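Local coordinates for catabolite activation-like protein (Xanthomonas campestris pv. campestris, PDB 3IWZ) that regulates virulence-factor production by activating or repressing a large set of genes, as a global transcription factor whose DNA binding c-di-GMP appears to abolish, at residues Arg117-Gln120 with Leu121-Thr124; Thr149-Ala152 with Ser153-Phe157; Val165-Leu168 with His169-Lys173. All coordinates share one frame; numbering follows the deposited sequence.

Interaction 1. Residues Arg117-Gln120 with Leu121-Thr124; sequences RLQQ and LFQT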
loop_
_atom_site.group_PDB
_atom_site.type_symbol
_atom_site.label_atom_id
_atom_site.label_comp_id
_atom_site.label_asym_id
_atom_site.label_seq_id
_atom_site.Cartn_x
_atom_site.Cartn_y
_atom_site.Cartn_z
ATOM N N ARG D 117 13.322 21.923 -0.560
ATOM C CA ARG D 117 13.215 22.910 -1.625
ATOM C C ARG D 117 11.916 22.792 -2.391
ATOM O O ARG D 117 11.576 23.677 -3.168
ATOM C CB ARG D 117 14.391 22.800 -2.605
ATOM C CG ARG D 117 15.508 23.794 -2.320
ATOM C CD ARG D 117 14.971 25.234 -2.303
ATOM N NE ARG D 117 14.681 25.762 -3.638
ATOM C CZ ARG D 117 13.980 26.871 -3.869
ATOM N NH1 ARG D 117 13.482 27.574 -2.857
ATOM N NH2 ARG D 117 13.792 27.292 -5.115
ATOM N N LEU D 118 11.186 21.702 -2.183
ATOM C CA LEU D 118 9.920 21.527 -2.881
ATOM C C LEU D 118 8.842 22.348 -2.187
ATOM O O LEU D 118 8.194 23.184 -2.816
ATOM C CB LEU D 118 9.507 20.051 -2.912
ATOM C CG LEU D 118 8.248 19.752 -3.737
ATOM C CD1 LEU D 118 8.475 20.165 -5.173
ATOM C CD2 LEU D 118 7.913 18.279 -3.669
ATOM N N GLN D 119 8.662 22.114 -0.888
ATOM C CA GLN D 119 7.657 22.837 -0.119
ATOM C C GLN D 119 7.999 24.327 -0.044
ATOM O O GLN D 119 7.112 25.167 0.099
ATOM C CB GLN D 119 7.515 22.221 1.281
ATOM C CG GLN D 119 7.116 20.740 1.233
ATOM C CD GLN D 119 6.675 20.179 2.573
ATOM O OE1 GLN D 119 7.373 20.308 3.582
ATOM N NE2 GLN D 119 5.512 19.539 2.586
ATOM N N GLN D 120 9.283 24.657 -0.144
ATOM C CA GLN D 120 9.678 26.059 -0.140
ATOM C C GLN D 120 9.164 26.622 -1.462
ATOM O O GLN D 120 8.746 27.775 -1.542
ATOM C CB GLN D 120 11.200 26.216 -0.062
ATOM C CG GLN D 120 11.806 25.827 1.283
ATOM C CD GLN D 120 13.319 26.009 1.316
ATOM O OE1 GLN D 120 13.998 25.529 2.231
ATOM N NE2 GLN D 120 13.853 26.709 0.321
ATOM N N LEU D 121 9.200 25.790 -2.499
ATOM C CA LEU D 121 8.705 26.189 -3.808
ATOM C C LEU D 121 7.180 26.152 -3.776
ATOM O O LEU D 121 6.522 26.909 -4.489
ATOM C CB LEU D 121 9.221 25.244 -4.898
ATOM C CG LEU D 121 10.667 25.400 -5.382
ATOM C CD1 LEU D 121 10.967 24.364 -6.460
ATOM C CD2 LEU D 121 10.868 26.807 -5.934
ATOM N N PHE D 122 6.627 25.263 -2.950
ATOM C CA PHE D 122 5.176 25.132 -2.813
ATOM C C PHE D 122 4.605 26.376 -2.147
ATOM O O PHE D 122 3.397 26.622 -2.202
ATOM C CB PHE D 122 4.807 23.904 -1.970
ATOM C CG PHE D 122 4.691 22.624 -2.759
ATOM C CD1 PHE D 122 4.392 21.428 -2.112
ATOM C CD2 PHE D 122 4.876 22.607 -4.142
ATOM C CE1 PHE D 122 4.276 20.236 -2.825
ATOM C CE2 PHE D 122 4.762 21.417 -4.864
ATOM C CZ PHE D 122 4.464 20.229 -4.200
ATOM N N GLN D 123 5.476 27.147 -1.503
ATOM C CA GLN D 123 5.065 28.381 -0.846
ATOM C C GLN D 123 5.489 29.622 -1.642
ATOM O O GLN D 123 5.251 30.753 -1.216
ATOM C CB GLN D 123 5.631 28.441 0.571
ATOM C CG GLN D 123 4.973 27.452 1.521
ATOM C CD GLN D 123 3.461 27.641 1.618
ATOM O OE1 GLN D 123 2.744 27.535 0.623
ATOM N NE2 GLN D 123 2.974 27.922 2.824
ATOM N N THR D 124 6.115 29.403 -2.797
ATOM C CA THR D 124 6.546 30.493 -3.662
ATOM C C THR D 124 6.026 30.367 -5.106
ATOM O O THR D 124 4.818 30.290 -5.332
ATOM C CB THR D 124 8.087 30.628 -3.666
ATOM O OG1 THR D 124 8.687 29.340 -3.480
ATOM C CG2 THR D 124 8.539 31.563 -2.551
#
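Leu118 lays its branch over one face of the Phe122 ring, one helical turn later. Leu118 CG stands 4.0 Å from the ring centroid and 18° off the ring normal, a CH-pi contact displaced toward the rim, and both methyls also touch the ring: CD1 lies 3.9 Å from Phe122 CE2, CD2 near CZ. With CG of Leu118 opposite its own N (chi1 -175°), the branch swings down the helix to meet the ring. The same two residues are also joined by the backbone bond from Phe122 N to Leu118 O, 2.6 Å long. This is the compact side: Leu91 borders Leu118, and Ile133 and Leu134 of helix 130-157 meet the ring.

The other side is more exposed, with Leu121 as its buried exception, touching His33 and Leu126. Arg117, its chain bent at chi2 and chi3, brings its guanidinium across Leu121, whose CG sits 3.7 Å above one face of that flat group. Further along the chain, Thr124 OG1 lies 2.5 Å from Gln120 O, very short for a hydrogen bond and therefore doubtful in detail, while Gln123 N reaches the same oxygen only weakly. Such i to i+4 apolar pairing on one face, with polar residues on the other, characterises an amphipathic helix, here the short helix following the beta-strands of the cyclic nucleotide-binding domain.

Interaction 2. Residues Thr149-Ala152 with Ser153-Phe157; sequences TRKA and SRLAF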
loop_
_atom_site.group_PDB
_atom_site.type_symbol
_atom_site.label_atom_id
_atom_site.label_comp_id
_atom_site.label_asym_id
_atom_site.label_seq_id
_atom_site.Cartn_x
_atom_site.Cartn_y
_atom_site.Cartn_z
ATOM N N THR D 149 -2.364 -3.767 -1.640
ATOM C CA THR D 149 -3.413 -4.386 -0.836
ATOM C C THR D 149 -3.779 -5.716 -1.486
ATOM O O THR D 149 -3.979 -6.732 -0.802
ATOM C CB THR D 149 -4.670 -3.507 -0.772
ATOM O OG1 THR D 149 -4.358 -2.284 -0.098
ATOM C CG2 THR D 149 -5.798 -4.230 -0.042
ATOM N N ARG D 150 -3.853 -5.711 -2.815
ATOM C CA ARG D 150 -4.198 -6.931 -3.540
ATOM C C ARG D 150 -3.108 -7.977 -3.413
ATOM O O ARG D 150 -3.396 -9.170 -3.291
ATOM C CB ARG D 150 -4.455 -6.633 -5.022
ATOM C CG ARG D 150 -5.787 -5.967 -5.290
ATOM C CD ARG D 150 -5.843 -5.301 -6.660
ATOM N NE ARG D 150 -7.198 -4.821 -6.923
ATOM C CZ ARG D 150 -7.551 -4.094 -7.979
ATOM N NH1 ARG D 150 -6.651 -3.747 -8.896
ATOM N NH2 ARG D 150 -8.813 -3.711 -8.120
ATOM N N LYS D 151 -1.854 -7.532 -3.424
ATOM C CA LYS D 151 -0.725 -8.449 -3.317
ATOM C C LYS D 151 -0.741 -9.153 -1.968
ATOM O O LYS D 151 -0.580 -10.368 -1.884
ATOM C CB LYS D 151 0.592 -7.690 -3.487
ATOM C CG LYS D 151 1.696 -8.526 -4.086
ATOM C CD LYS D 151 2.972 -7.732 -4.206
ATOM C CE LYS D 151 4.054 -8.516 -4.921
ATOM N NZ LYS D 151 3.967 -8.385 -6.406
ATOM N N ALA D 152 -0.923 -8.382 -0.907
ATOM C CA ALA D 152 -0.964 -8.949 0.428
ATOM C C ALA D 152 -2.079 -9.991 0.487
ATOM O O ALA D 152 -1.913 -11.066 1.054
ATOM C CB ALA D 152 -1.215 -7.851 1.457
ATOM N N SER D 153 -3.221 -9.662 -0.101
ATOM C CA SER D 153 -4.350 -10.580 -0.102
ATOM C C SER D 153 -3.940 -11.886 -0.785
ATOM O O SER D 153 -4.229 -12.980 -0.289
ATOM C CB SER D 153 -5.534 -9.940 -0.823
ATOM O OG SER D 153 -6.702 -10.722 -0.704
ATOM N N ARG D 154 -3.234 -11.769 -1.903
ATOM C CA ARG D 154 -2.781 -12.939 -2.640
ATOM C C ARG D 154 -1.711 -13.735 -1.895
ATOM O O ARG D 154 -1.736 -14.969 -1.883
ATOM C CB ARG D 154 -2.248 -12.534 -4.018
ATOM C CG ARG D 154 -3.299 -12.038 -4.994
ATOM C CD ARG D 154 -2.763 -12.065 -6.431
ATOM N NE ARG D 154 -1.560 -11.253 -6.574
ATOM C CZ ARG D 154 -1.571 -9.983 -6.946
ATOM N NH1 ARG D 154 -2.724 -9.394 -7.231
ATOM N NH2 ARG D 154 -0.441 -9.292 -7.001
ATOM N N LEU D 155 -0.764 -13.034 -1.284
ATOM C CA LEU D 155 0.302 -13.699 -0.539
ATOM C C LEU D 155 -0.245 -14.403 0.696
ATOM O O LEU D 155 0.422 -15.249 1.294
ATOM C CB LEU D 155 1.375 -12.689 -0.116
ATOM C CG LEU D 155 2.148 -12.067 -1.274
ATOM C CD1 LEU D 155 3.066 -10.966 -0.765
ATOM C CD2 LEU D 155 2.937 -13.151 -1.978
ATOM N N ALA D 156 -1.463 -14.053 1.080
ATOM C CA ALA D 156 -2.079 -14.661 2.246
ATOM C C ALA D 156 -2.932 -15.885 1.940
ATOM O O ALA D 156 -2.865 -16.864 2.666
ATOM C CB ALA D 156 -2.923 -13.632 2.987
ATOM N N PHE D 157 -3.708 -15.835 0.860
ATOM C CA PHE D 157 -4.635 -16.921 0.530
ATOM C C PHE D 157 -4.420 -17.756 -0.732
ATOM O O PHE D 157 -5.033 -18.817 -0.874
ATOM C CB PHE D 157 -6.059 -16.350 0.494
ATOM C CG PHE D 157 -6.422 -15.558 1.718
ATOM C CD1 PHE D 157 -6.620 -16.194 2.942
ATOM C CD2 PHE D 157 -6.529 -14.171 1.657
ATOM C CE1 PHE D 157 -6.918 -15.458 4.090
ATOM C CE2 PHE D 157 -6.824 -13.430 2.798
ATOM C CZ PHE D 157 -7.018 -14.076 4.016
#
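Arg154 folds back along the preceding turn of its helix, over Arg150 and Lys151. Its CB begins 3.5 Å from Lys151 O, and CG comes to 3.3 Å from Arg150 O. A bend about the CG-CD bond (chi3 -58°) then turns the chain back toward the earlier turn; CD itself packs on Arg166 of helix 160-172. CZ lies 4.0 Å from Lys151 CA, and one face of the guanidinium looks onto that atom and Arg150 O. Of the terminal nitrogens, NH1 approaches Arg150 CB at 3.9 Å, while NH2 meets Lys151 CG at 3.7 Å. These are packing contacts against aliphatic atoms. Lys151 NZ is 4.5 Å from Arg154 NH2, a proximity of like charges that probably costs some energy; the ammonium hydrogen-bonds to Leu196 O.

The i to i+4 backbone bonding is regular through Leu155, whose N bonds to Lys151 O at 2.7 Å with an N-H...O angle of 163°, and weakens at Ala156.

This is the C-terminal end of the long helix that, as in CRP-family homodimers, faces the partner subunit: Ser153 OG hydrogen-bonds to Glu69 of the second subunit, and Ala152 packs on Leu75 of that chain. Within its own chain, Leu155 packs on Arg163 of helix 160-172, whereas Lys151 and Leu155 rest on Leu75 of strand 74-80.

Interaction 3. Residues Val165-Leu168 with His169-Lys173; sequences VRTL and HDLSK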
loop_
_atom_site.group_PDB
_atom_site.type_symbol
_atom_site.label_atom_id
_atom_site.label_comp_id
_atom_site.label_asym_id
_atom_site.label_seq_id
_atom_site.Cartn_x
_atom_site.Cartn_y
_atom_site.Cartn_z
ATOM N N VAL D 165 0.836 -17.873 -12.079
ATOM C CA VAL D 165 -0.018 -17.864 -13.263
ATOM C C VAL D 165 -0.651 -16.486 -13.434
ATOM O O VAL D 165 -0.598 -15.895 -14.519
ATOM C CB VAL D 165 -1.139 -18.922 -13.162
ATOM C CG1 VAL D 165 -2.157 -18.712 -14.272
ATOM C CG2 VAL D 165 -0.537 -20.319 -13.257
ATOM N N ARG D 166 -1.245 -15.980 -12.355
ATOM C CA ARG D 166 -1.881 -14.668 -12.359
ATOM C C ARG D 166 -0.911 -13.582 -12.832
ATOM O O ARG D 166 -1.258 -12.753 -13.680
ATOM C CB ARG D 166 -2.387 -14.323 -10.953
ATOM C CG ARG D 166 -3.734 -14.933 -10.566
ATOM C CD ARG D 166 -4.113 -14.476 -9.165
ATOM N NE ARG D 166 -5.555 -14.459 -8.922
ATOM C CZ ARG D 166 -6.313 -15.542 -8.782
ATOM N NH1 ARG D 166 -5.772 -16.750 -8.861
ATOM N NH2 ARG D 166 -7.613 -15.417 -8.546
ATOM N N THR D 167 0.305 -13.599 -12.287
ATOM C CA THR D 167 1.336 -12.615 -12.633
ATOM C C THR D 167 1.856 -12.762 -14.068
ATOM O O THR D 167 2.316 -11.787 -14.671
ATOM C CB THR D 167 2.532 -12.692 -11.650
ATOM O OG1 THR D 167 2.092 -12.343 -10.334
ATOM C CG2 THR D 167 3.625 -11.740 -12.064
ATOM N N LEU D 168 1.804 -13.976 -14.608
ATOM C CA LEU D 168 2.248 -14.203 -15.978
ATOM C C LEU D 168 1.278 -13.493 -16.912
ATOM O O LEU D 168 1.679 -12.935 -17.933
ATOM C CB LEU D 168 2.275 -15.699 -16.302
ATOM C CG LEU D 168 3.534 -16.463 -15.875
ATOM C CD1 LEU D 168 3.316 -17.967 -16.007
ATOM C CD2 LEU D 168 4.697 -16.006 -16.737
ATOM N N HIS D 169 0.000 -13.497 -16.544
ATOM C CA HIS D 169 -1.021 -12.850 -17.359
ATOM C C HIS D 169 -1.007 -11.329 -17.242
ATOM O O HIS D 169 -1.378 -10.628 -18.184
ATOM C CB HIS D 169 -2.411 -13.391 -17.001
ATOM C CG HIS D 169 -2.665 -14.779 -17.501
ATOM N ND1 HIS D 169 -2.683 -15.095 -18.844
ATOM C CD2 HIS D 169 -2.917 -15.935 -16.840
ATOM C CE1 HIS D 169 -2.934 -16.384 -18.987
ATOM N NE2 HIS D 169 -3.081 -16.918 -17.786
ATOM N N ASP D 170 -0.581 -10.813 -16.094
ATOM C CA ASP D 170 -0.533 -9.365 -15.899
ATOM C C ASP D 170 0.528 -8.769 -16.823
ATOM O O ASP D 170 0.365 -7.672 -17.361
ATOM C CB ASP D 170 -0.198 -9.036 -14.437
ATOM C CG ASP D 170 -0.393 -7.559 -14.108
ATOM O OD1 ASP D 170 -1.510 -7.039 -14.326
ATOM O OD2 ASP D 170 0.570 -6.920 -13.630
ATOM N N LEU D 171 1.614 -9.507 -17.016
ATOM C CA LEU D 171 2.695 -9.047 -17.874
ATOM C C LEU D 171 2.338 -9.177 -19.347
ATOM O O LEU D 171 2.833 -8.422 -20.178
ATOM C CB LEU D 171 3.967 -9.838 -17.573
ATOM C CG LEU D 171 4.457 -9.668 -16.136
ATOM C CD1 LEU D 171 5.539 -10.694 -15.829
ATOM C CD2 LEU D 171 4.959 -8.240 -15.942
ATOM N N SER D 172 1.480 -10.141 -19.670
ATOM C CA SER D 172 1.072 -10.345 -21.056
ATOM C C SER D 172 0.396 -9.087 -21.555
ATOM O O SER D 172 0.341 -8.834 -22.757
ATOM C CB SER D 172 0.094 -11.515 -21.171
ATOM O OG SER D 172 0.736 -12.740 -20.864
ATOM N N LYS D 173 -0.120 -8.304 -20.615
ATOM C CA LYS D 173 -0.808 -7.063 -20.931
ATOM C C LYS D 173 0.150 -5.892 -20.775
ATOM O O LYS D 173 -0.232 -4.728 -20.924
ATOM C CB LYS D 173 -2.017 -6.894 -20.018
#
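Leu168 O is gripped by two bonds from a single residue, Ser172. The hydroxyl OG gives one at 3.1 Å from Leu168 O, and the backbone N gives the other at 3.3 Å from the same oxygen; they arrive from opposite faces of the carbonyl plane, each tilted by less than 30°. The hydroxyl gets there because OG lies opposite the carbonyl carbon of Ser172 (chi1 -67°), which turns it back up the helix toward the preceding turn.

The remaining backbone bonds are of mixed quality. His169 N to Val165 O is the straighter of the two bonds made by that amide, with an N-H...O angle of 149°, and a weak one to Arg166 O accompanies it. Asp170 N bonds to Arg166 O, and Leu171 N to Thr167 O only weakly, across 3.3 Å. All this lies in the last turns of helix 160-172, which belongs to the crp-type helix-turn-helix domain and packs there against helix 190-197 and the small antiparallel sheet: Thr167 touches Leu196 and Val197, Leu171 and Ser172 touch Leu186, and His169 and Ser172 touch Leu226.

Apolar contacts between side chains are sparse. Val165 and His169 run side by side, pointing the same way, and Val165 CG1 lies 3.9 Å from His169 CD2. The methyls Thr167 CG2 and Leu171 CD1 are 4.4 Å apart.

Two side chains also come against backbone carbonyls. His169 CD2 lies 3.3 Å from Val165 O, which approaches the imidazole obliquely, and Leu171 CG sits 3.3 Å from Thr167 O.

Charged and polar ends turn to partners beyond these residues: Arg166 makes a salt bridge with Asp162, Thr167 OG1 hydrogen-bonds to Arg163 O, and His169 ND1 bonds weakly to Thr229 OG1.

Overall arrangement
Interactions 2 and 3 adjoin, their centres about 16 Å apart, and join helices 130-157 and 160-172 where Arg154 CD packs against Arg166 CD at 3.9 Å. Interaction 1 lies far off in space, its centre about 38 Å from that of interaction 2 and about 41 Å from that of interaction 3, on the opposite side of the chain's centre from the latter. Helices 115-122 and 130-157 follow each other in the chain, yet interactions 1 and 2 do not touch. Both are partly buried, whereas interaction 3 is a surface contact. Their chemistry differs accordingly: an aliphatic-aromatic pair in the nucleotide-binding domain, arginine and lysine chains over backbone beside the dimer partner, and a hydroxyl bonded to a carbonyl in the DNA-binding domain.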